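PDB 1UJN: dehydroquinate synthase from Thermus thermophilus, which probably catalyses the conversion of 3-deoxy-D-arabino-heptulosonate 7-phosphate to 3-dehydroquinate with release of phosphate, using NAD(+) and a cobalt or zinc ion. Local coordinates for residues A64-L67 / E68-G71; G100-V103 / A104-L108; A208-V211 / R212-E216; E332-A335 / A336-E339. All blocks are in the same frame, centred on the assembly; numbering follows the deposited sequence.

Contacts 1 and 2 form one local neighbourhood in the N-terminal family region: their centres lie 12 Å apart, Y70 OH sits 2.7 Å from T106 OG1 in a probable hydrogen bond, and the rings of Y70 and F102 stack. Both also touch the second subunit. Contact 3, in the C-terminal family region, lies 30 Å from contact 1 and 25 Å from contact 2, centre to centre. Its K210 side chain comes within about 6 Å of that of K131, predicted to bind NAD(+), and about 7 Å of that of E173, a predicted zinc ligand. Contact 4 is remote from these sites, its centre 32 Å from that of contact 3 and 43 Å from that of contact 2.

Contact 1: residues A64-L67 / E68-G71; sequences AKSL and EVYG
S66 and V69 meet where helix 67-80 begins, and the geometry identifies S66 as its N-cap. The hydroxyl OG of S66 accepts from V69 N at 3.2 Å, and the N-H points almost straight at it (168°). A chi1 of 70° sets OG between the backbone N and the carbonyl carbon of its own residue, turning it over the first helical turn. The same oxygen touches the flank of the valine, with S66 OG 3.3 Å from V69 CG2. V69 is hemmed in from another quarter by a carbonyl, because A64 O lies 3.5 Å from V69 CB.

The backbone takes over directly after the cap. Y70 N donates to S66 O at 3.0 Å, and G71 N donates to L67 O at 2.9 Å, so the i to i+4 pattern is established within one turn.

Further out, the approach to the cap is shaped by an inverse gamma turn centred on K65, across which S66 N makes a weak bond to A64 O of 3.2 Å. The amine of K65 leads away from the helix to a salt bridge with D98 and a hydrogen bond with N141. L67 rests against I134 and L136 of strand 131-136, and against G71 of the second subunit.

In chemical terms, S66 OG stands in for the backbone carbonyl that V69 N lacks in the first turn, while S66 O receives Y70 N as the first regular helical bond. With a weak second bond from OG to A63 O, the hydroxyl joins the incoming loop to the new helix.

Contact 2: residues G100-V103 / A104-L108; sequences GGFV and AATYL
F102 and T106, one helical turn apart, bring their side chains together at a slant, the methyl CG2 of T106 lying 3.8 Å from CE1 of the phenyl ring. The ring stands beside its own carbonyl carbon (chi1 -176°), and this places it on the side from which the threonine approaches. T106 divides its two branches: CG2 goes to the ring, while OG1 turns back to donate to F102 O over 2.9 Å, reaching that oxygen from a position tilted 24° out of the carbonyl plane. T106 OG1 has a further partner in Y70 OH.

These residues close helix 94-106, the connecting helix of a beta-alpha-beta crossover between the parallel strands 87-92 and 112-117, which are neighbours in the main sheet. The close is visible in the bonding. From the backbone, F102 O receives a weak bond from T106 N, its stronger donor being T106 OG1; V103 O takes two backbone donors, Y107 N at 2.8 Å, nearly in line with the C=O, and T106 N at 3.2 Å, from above the carbonyl plane. Y107 then leaves helical backbone angles.

V103 directs its branches to helix 67-80, touching V73, L74 and L77. Y107 OH bonds to L82 O, and one face of its ring carries L108 CG, 3.6 Å above the plane toward the rim. At the subunit boundary, F102 packs on Y70 of the second subunit and T106 on F102 of that subunit.

Contact 3: residues A208-V211 / R212-E216; sequences AVKV and RVTEE
K210 and T214 are joined by a doubled grip on one carbonyl. T214 OG1 donates to K210 O at 2.7 Å and T214 N to the same oxygen at 3.1 Å, the two arriving from opposite faces of the carbonyl plane. With chi1 at -64° the threonine hydroxyl lies next to its own backbone N, so both donors can bend back to one acceptor of the preceding turn.

R212 also folds backward. Its chain turns at chi3 (-59°) and brings the guanidinium alongside the earlier turn, with V209 CA over one face and V209 CG2 3.8 Å from R212 NH2. The aliphatic part shares in this, R212 CG lying 3.4 Å from A208 O. NH1 comes near that oxygen as well, but its angle is too poor for a hydrogen bond.

E215 keeps an extended chain beyond CG and runs beside V211 in the same direction, its OE1 3.8 Å from V211 CG1. The carboxylate end is engaged by the backbone N of R7. K210 is fully extended too, and its amine reaches D125 in a salt bridge and V128 O in a hydrogen bond, which places the lysine side chain near, without touching, the predicted metal-site residue E173.

Helix 199-216 packs against helix 164-181 and strand 2-6: V209 and R212 lie on A181 and K210 touches H177 of the former, while A208, V211 and E215 lie against L4 and V6 of the latter.

Contact 4: residues E332-A335 / A336-E339; sequences EAFA and AWRE
From E332 to E339 the backbone is regular helix, the N atoms of A336, W337, R338 and E339 each bonding to the carbonyl four residues earlier, with W337 N 2.7 Å from A333 O and E339 N 3.1 Å from A335 O.

The rings of F334 and W337 lie near parallel (18° between planes) but slid apart, with the phenyl centroid 5.1 Å from that of the six-membered indole ring. They therefore barely overlap, and the touch falls at F334 CE1 and W337 CZ3, 3.4 Å apart. R338 uses its aliphatic chain instead: its CG lies 4.1 Å above one face of the F334 ring, offset toward the rim, and its guanidinium plane is turned 39° from the ring. A water donates to both A335 O (3.1 Å) and E339 OE2 (2.7 Å), bridging main chain and carboxylate; the bend of E339 at chi2 (-59°) curls its carboxylate round to this water.

W337 faces the interior, its NE1 bonded to Y253 O and its rings edge-to-face with Y257, against helices 247-264 and 231-240, while F334 meets F291 and L294 of helix 291-294.

Contact 1: residues A64-L67 / E68-G71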
loop_
_atom_site.group_PDB
_atom_site.type_symbol
_atom_site.label_atom_id
_atom_site.label_comp_id
_atom_site.label_asym_id
_atom_site.label_seq_id
_atom_site.Cartn_x
_atom_site.Cartn_y
_atom_site.Cartn_z
ATOM N N ALA A 64 -17.239 1.997 -8.420
ATOM C CA ALA A 64 -15.914 2.561 -8.679
ATOM C C ALA A 64 -14.858 1.947 -7.764
ATOM O O ALA A 64 -13.662 1.975 -8.072
ATOM C CB ALA A 64 -15.940 4.076 -8.487
ATOM N N LYS A 65 -15.299 1.403 -6.636
ATOM C CA LYS A 65 -14.384 0.793 -5.679
ATOM C C LYS A 65 -14.274 -0.707 -5.923
ATOM O O LYS A 65 -14.682 -1.520 -5.092
ATOM C CB LYS A 65 -14.855 1.088 -4.250
ATOM C CG LYS A 65 -14.714 2.556 -3.872
ATOM C CD LYS A 65 -15.357 2.895 -2.530
ATOM C CE LYS A 65 -14.785 2.074 -1.381
ATOM N NZ LYS A 65 -15.350 2.536 -0.075
ATOM N N SER A 66 -13.699 -1.059 -7.068
ATOM C CA SER A 66 -13.541 -2.453 -7.459
ATOM C C SER A 66 -12.156 -2.713 -8.033
ATOM O O SER A 66 -11.461 -1.787 -8.446
ATOM C CB SER A 66 -14.578 -2.816 -8.518
ATOM O OG SER A 66 -14.276 -2.168 -9.741
ATOM N N LEU A 67 -11.773 -3.985 -8.079
ATOM C CA LEU A 67 -10.475 -4.377 -8.614
ATOM C C LEU A 67 -10.379 -4.027 -10.091
ATOM O O LEU A 67 -9.315 -3.664 -10.588
ATOM C CB LEU A 67 -10.255 -5.882 -8.428
ATOM C CG LEU A 67 -9.922 -6.371 -7.015
ATOM C CD1 LEU A 67 -10.115 -7.881 -6.920
ATOM C CD2 LEU A 67 -8.491 -5.982 -6.675
ATOM N N GLU A 68 -11.500 -4.130 -10.797
ATOM C CA GLU A 68 -11.508 -3.827 -12.218
ATOM C C GLU A 68 -11.211 -2.358 -12.501
ATOM O O GLU A 68 -10.391 -2.040 -13.363
ATOM C CB GLU A 68 -12.857 -4.201 -12.839
ATOM C CG GLU A 68 -12.887 -4.001 -14.343
ATOM C CD GLU A 68 -11.751 -4.727 -15.046
ATOM O OE1 GLU A 68 -11.773 -5.977 -15.081
ATOM O OE2 GLU A 68 -10.828 -4.046 -15.551
ATOM N N VAL A 69 -11.869 -1.461 -11.777
ATOM C CA VAL A 69 -11.651 -0.033 -11.995
ATOM C C VAL A 69 -10.248 0.359 -11.529
ATOM O O VAL A 69 -9.590 1.205 -12.137
ATOM C CB VAL A 69 -12.711 0.803 -11.255
ATOM C CG1 VAL A 69 -12.462 2.285 -11.469
ATOM C CG2 VAL A 69 -14.093 0.433 -11.764
ATOM N N TYR A 70 -9.800 -0.278 -10.452
ATOM C CA TYR A 70 -8.475 -0.042 -9.887
ATOM C C TYR A 70 -7.419 -0.361 -10.948
ATOM O O TYR A 70 -6.514 0.438 -11.216
ATOM C CB TYR A 70 -8.306 -0.936 -8.650
ATOM C CG TYR A 70 -6.913 -1.009 -8.048
ATOM C CD1 TYR A 70 -6.320 0.107 -7.451
ATOM C CD2 TYR A 70 -6.207 -2.208 -8.040
ATOM C CE1 TYR A 70 -5.050 0.019 -6.860
ATOM C CE2 TYR A 70 -4.934 -2.309 -7.447
ATOM C CZ TYR A 70 -4.367 -1.194 -6.863
ATOM O OH TYR A 70 -3.120 -1.298 -6.281
ATOM N N GLY A 71 -7.548 -1.534 -11.561
ATOM C CA GLY A 71 -6.609 -1.934 -12.587
ATOM C C GLY A 71 -6.658 -1.013 -13.787
ATOM O O GLY A 71 -5.628 -0.699 -14.375
#

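Contact 2: residues G100-V103 / A104-L108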
loop_
_atom_site.group_PDB
_atom_site.type_symbol
_atom_site.label_atom_id
_atom_site.label_comp_id
_atom_site.label_asym_id
_atom_site.label_seq_id
_atom_site.Cartn_x
_atom_site.Cartn_y
_atom_site.Cartn_z
ATOM N N GLY A 100 -9.220 6.607 -5.809
ATOM C CA GLY A 100 -8.085 7.421 -6.222
ATOM C C GLY A 100 -6.941 7.463 -5.224
ATOM O O GLY A 100 -5.772 7.487 -5.613
ATOM N N GLY A 101 -7.270 7.486 -3.936
ATOM C CA GLY A 101 -6.236 7.515 -2.920
ATOM C C GLY A 101 -5.464 6.207 -2.896
ATOM O O GLY A 101 -4.259 6.193 -2.656
ATOM N N PHE A 102 -6.163 5.102 -3.151
ATOM C CA PHE A 102 -5.535 3.783 -3.162
ATOM C C PHE A 102 -4.660 3.619 -4.404
ATOM O O PHE A 102 -3.582 3.013 -4.344
ATOM C CB PHE A 102 -6.610 2.693 -3.100
ATOM C CG PHE A 102 -6.055 1.298 -3.019
ATOM C CD1 PHE A 102 -5.063 0.982 -2.091
ATOM C CD2 PHE A 102 -6.525 0.299 -3.868
ATOM C CE1 PHE A 102 -4.547 -0.310 -2.007
ATOM C CE2 PHE A 102 -6.018 -1.002 -3.797
ATOM C CZ PHE A 102 -5.025 -1.309 -2.864
ATOM N N VAL A 103 -5.124 4.161 -5.527
ATOM C CA VAL A 103 -4.346 4.118 -6.760
ATOM C C VAL A 103 -3.053 4.905 -6.507
ATOM O O VAL A 103 -1.970 4.445 -6.840
ATOM C CB VAL A 103 -5.127 4.753 -7.930
ATOM C CG1 VAL A 103 -4.196 5.022 -9.114
ATOM C CG2 VAL A 103 -6.252 3.804 -8.362
ATOM N N ALA A 104 -3.171 6.083 -5.901
ATOM C CA ALA A 104 -1.992 6.904 -5.597
ATOM C C ALA A 104 -1.054 6.194 -4.626
ATOM O O ALA A 104 0.169 6.284 -4.753
ATOM C CB ALA A 104 -2.417 8.242 -5.003
ATOM N N ALA A 105 -1.626 5.502 -3.645
ATOM C CA ALA A 105 -0.826 4.795 -2.655
ATOM C C ALA A 105 -0.013 3.651 -3.233
ATOM O O ALA A 105 1.023 3.293 -2.675
ATOM C CB ALA A 105 -1.724 4.261 -1.537
ATOM N N THR A 106 -0.456 3.098 -4.357
ATOM C CA THR A 106 0.219 1.943 -4.923
ATOM C C THR A 106 0.870 2.081 -6.288
ATOM O O THR A 106 1.700 1.249 -6.650
ATOM C CB THR A 106 -0.746 0.747 -4.947
ATOM O OG1 THR A 106 -1.903 1.083 -5.723
ATOM C CG2 THR A 106 -1.183 0.396 -3.511
ATOM N N TYR A 107 0.499 3.105 -7.050
ATOM C CA TYR A 107 1.104 3.310 -8.365
ATOM C C TYR A 107 2.583 3.611 -8.114
ATOM O O TYR A 107 2.907 4.552 -7.386
ATOM C CB TYR A 107 0.440 4.489 -9.091
ATOM C CG TYR A 107 1.034 4.764 -10.464
ATOM C CD1 TYR A 107 0.951 3.815 -11.480
ATOM C CD2 TYR A 107 1.712 5.956 -10.729
ATOM C CE1 TYR A 107 1.531 4.040 -12.730
ATOM C CE2 TYR A 107 2.299 6.192 -11.979
ATOM C CZ TYR A 107 2.203 5.225 -12.971
ATOM O OH TYR A 107 2.779 5.438 -14.207
ATOM N N LEU A 108 3.467 2.807 -8.705
ATOM C CA LEU A 108 4.916 2.954 -8.528
ATOM C C LEU A 108 5.285 2.952 -7.042
ATOM O O LEU A 108 6.280 3.538 -6.627
ATOM C CB LEU A 108 5.410 4.241 -9.199
ATOM C CG LEU A 108 5.137 4.334 -10.705
ATOM C CD1 LEU A 108 5.640 5.663 -11.246
ATOM C CD2 LEU A 108 5.809 3.169 -11.419
#

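Contact 3: residues A208-V211 / R212-E216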
loop_
_atom_site.group_PDB
_atom_site.type_symbol
_atom_site.label_atom_id
_atom_site.label_comp_id
_atom_site.label_asym_id
_atom_site.label_seq_id
_atom_site.Cartn_x
_atom_site.Cartn_y
_atom_site.Cartn_z
ATOM N N ALA A 208 -12.638 20.091 11.871
ATOM C CA ALA A 208 -11.738 20.365 12.987
ATOM C C ALA A 208 -11.892 19.347 14.114
ATOM O O ALA A 208 -10.916 19.005 14.782
ATOM C CB ALA A 208 -11.977 21.777 13.507
ATOM N N VAL A 209 -13.109 18.852 14.327
ATOM C CA VAL A 209 -13.326 17.869 15.383
ATOM C C VAL A 209 -12.649 16.536 15.071
ATOM O O VAL A 209 -12.035 15.929 15.951
ATOM C CB VAL A 209 -14.831 17.622 15.638
ATOM C CG1 VAL A 209 -15.010 16.514 16.672
ATOM C CG2 VAL A 209 -15.486 18.898 16.123
ATOM N N LYS A 210 -12.752 16.074 13.825
ATOM C CA LYS A 210 -12.120 14.811 13.478
ATOM C C LYS A 210 -10.609 14.963 13.520
ATOM O O LYS A 210 -9.894 14.020 13.848
ATOM C CB LYS A 210 -12.560 14.313 12.091
ATOM C CG LYS A 210 -12.025 12.915 11.796
ATOM C CD LYS A 210 -12.615 12.279 10.544
ATOM C CE LYS A 210 -12.076 10.861 10.381
ATOM N NZ LYS A 210 -12.538 10.171 9.134
ATOM N N VAL A 211 -10.111 16.150 13.192
ATOM C CA VAL A 211 -8.672 16.371 13.239
ATOM C C VAL A 211 -8.158 16.182 14.668
ATOM O O VAL A 211 -7.184 15.463 14.893
ATOM C CB VAL A 211 -8.290 17.791 12.757
ATOM C CG1 VAL A 211 -6.818 18.062 13.057
ATOM C CG2 VAL A 211 -8.538 17.917 11.250
ATOM N N ARG A 212 -8.818 16.817 15.631
ATOM C CA ARG A 212 -8.406 16.723 17.033
ATOM C C ARG A 212 -8.425 15.303 17.582
ATOM O O ARG A 212 -7.430 14.824 18.134
ATOM C CB ARG A 212 -9.295 17.599 17.916
ATOM C CG ARG A 212 -9.109 19.090 17.716
ATOM C CD ARG A 212 -9.528 19.852 18.969
ATOM N NE ARG A 212 -10.922 19.606 19.326
ATOM C CZ ARG A 212 -11.964 20.080 18.650
ATOM N NH1 ARG A 212 -11.776 20.832 17.573
ATOM N NH2 ARG A 212 -13.197 19.801 19.051
ATOM N N VAL A 213 -9.567 14.639 17.447
ATOM C CA VAL A 213 -9.717 13.274 17.936
ATOM C C VAL A 213 -8.669 12.338 17.338
ATOM O O VAL A 213 -8.104 11.491 18.032
ATOM C CB VAL A 213 -11.110 12.726 17.593
ATOM C CG1 VAL A 213 -11.237 11.299 18.086
ATOM C CG2 VAL A 213 -12.178 13.610 18.214
ATOM N N THR A 214 -8.413 12.504 16.046
ATOM C CA THR A 214 -7.452 11.678 15.337
ATOM C C THR A 214 -6.012 11.851 15.807
ATOM O O THR A 214 -5.272 10.873 15.924
ATOM C CB THR A 214 -7.518 11.956 13.827
ATOM O OG1 THR A 214 -8.806 11.563 13.334
ATOM C CG2 THR A 214 -6.435 11.185 13.088
ATOM N N GLU A 215 -5.611 13.090 16.075
ATOM C CA GLU A 215 -4.245 13.352 16.515
ATOM C C GLU A 215 -3.976 12.979 17.968
ATOM O O GLU A 215 -2.859 12.594 18.315
ATOM C CB GLU A 215 -3.886 14.821 16.264
ATOM C CG GLU A 215 -3.612 15.093 14.798
ATOM C CD GLU A 215 -3.431 16.563 14.463
ATOM O OE1 GLU A 215 -3.248 16.857 13.265
ATOM O OE2 GLU A 215 -3.472 17.416 15.378
ATOM N N GLU A 216 -4.994 13.080 18.815
ATOM C CA GLU A 216 -4.830 12.739 20.224
ATOM C C GLU A 216 -4.713 11.231 20.420
ATOM O O GLU A 216 -4.054 10.767 21.351
ATOM C CB GLU A 216 -6.011 13.264 21.045
ATOM C CG GLU A 216 -5.810 13.146 22.552
ATOM C CD GLU A 216 -7.065 13.467 23.343
ATOM O OE1 GLU A 216 -8.104 13.758 22.716
ATOM O OE2 GLU A 216 -7.015 13.419 24.592
#

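Contact 4: residues E332-A335 / A336-E339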
loop_
_atom_site.group_PDB
_atom_site.type_symbol
_atom_site.label_atom_id
_atom_site.label_comp_id
_atom_site.label_asym_id
_atom_site.label_seq_id
_atom_site.Cartn_x
_atom_site.Cartn_y
_atom_site.Cartn_z
ATOM N N GLU A 332 -33.650 -4.710 25.046
ATOM C CA GLU A 332 -34.562 -3.687 25.547
ATOM C C GLU A 332 -34.470 -2.421 24.696
ATOM O O GLU A 332 -35.482 -1.848 24.304
ATOM C CB GLU A 332 -34.200 -3.352 26.998
ATOM C CG GLU A 332 -35.036 -2.258 27.638
ATOM C CD GLU A 332 -36.313 -2.783 28.273
ATOM O OE1 GLU A 332 -36.222 -3.694 29.127
ATOM O OE2 GLU A 332 -37.404 -2.279 27.924
ATOM N N ALA A 333 -33.244 -1.988 24.425
ATOM C CA ALA A 333 -33.016 -0.782 23.634
ATOM C C ALA A 333 -33.515 -0.944 22.204
ATOM O O ALA A 333 -34.062 -0.008 21.625
ATOM C CB ALA A 333 -31.535 -0.436 23.631
ATOM N N PHE A 334 -33.322 -2.127 21.628
ATOM C CA PHE A 334 -33.766 -2.367 20.261
ATOM C C PHE A 334 -35.286 -2.260 20.188
ATOM O O PHE A 334 -35.832 -1.695 19.240
ATOM C CB PHE A 334 -33.320 -3.747 19.776
ATOM C CG PHE A 334 -33.487 -3.951 18.294
ATOM C CD1 PHE A 334 -32.741 -3.198 17.390
ATOM C CD2 PHE A 334 -34.395 -4.880 17.802
ATOM C CE1 PHE A 334 -32.898 -3.368 16.017
ATOM C CE2 PHE A 334 -34.564 -5.060 16.426
ATOM C CZ PHE A 334 -33.812 -4.301 15.531
ATOM N N ALA A 335 -35.966 -2.801 21.197
ATOM C CA ALA A 335 -37.421 -2.747 21.239
ATOM C C ALA A 335 -37.880 -1.292 21.308
ATOM O O ALA A 335 -38.817 -0.895 20.611
ATOM C CB ALA A 335 -37.943 -3.526 22.447
ATOM N N ALA A 336 -37.222 -0.496 22.147
ATOM C CA ALA A 336 -37.579 0.915 22.276
ATOM C C ALA A 336 -37.226 1.648 20.988
ATOM O O ALA A 336 -37.941 2.556 20.559
ATOM C CB ALA A 336 -36.845 1.540 23.443
ATOM N N TRP A 337 -36.111 1.248 20.382
ATOM C CA TRP A 337 -35.644 1.841 19.130
ATOM C C TRP A 337 -36.722 1.630 18.062
ATOM O O TRP A 337 -37.090 2.562 17.343
ATOM C CB TRP A 337 -34.328 1.170 18.726
ATOM C CG TRP A 337 -33.729 1.615 17.418
ATOM C CD1 TRP A 337 -32.938 2.711 17.196
ATOM C CD2 TRP A 337 -33.813 0.920 16.172
ATOM N NE1 TRP A 337 -32.513 2.731 15.882
ATOM C CE2 TRP A 337 -33.037 1.643 15.233
ATOM C CE3 TRP A 337 -34.464 -0.250 15.757
ATOM C CZ2 TRP A 337 -32.895 1.230 13.904
ATOM C CZ3 TRP A 337 -34.324 -0.660 14.435
ATOM C CH2 TRP A 337 -33.544 0.079 13.524
ATOM N N ARG A 338 -37.236 0.407 17.974
ATOM C CA ARG A 338 -38.281 0.087 17.004
ATOM C C ARG A 338 -39.509 0.968 17.223
ATOM O O ARG A 338 -40.051 1.533 16.275
ATOM C CB ARG A 338 -38.692 -1.383 17.113
ATOM C CG ARG A 338 -37.697 -2.375 16.534
ATOM C CD ARG A 338 -38.254 -3.788 16.622
ATOM N NE ARG A 338 -39.364 -3.974 15.692
ATOM C CZ ARG A 338 -40.188 -5.016 15.703
ATOM N NH1 ARG A 338 -40.035 -5.978 16.601
ATOM N NH2 ARG A 338 -41.169 -5.094 14.812
ATOM N N GLU A 339 -39.947 1.084 18.473
ATOM C CA GLU A 339 -41.109 1.905 18.790
ATOM C C GLU A 339 -40.857 3.363 18.437
ATOM O O GLU A 339 -41.739 4.044 17.910
ATOM C CB GLU A 339 -41.463 1.784 20.276
ATOM C CG GLU A 339 -41.967 0.405 20.690
ATOM C CD GLU A 339 -43.214 -0.023 19.927
ATOM O OE1 GLU A 339 -44.198 0.749 19.905
ATOM O OE2 GLU A 339 -43.211 -1.135 19.356
HETATM O O HOH W 1 -41.054 -2.757 19.653
#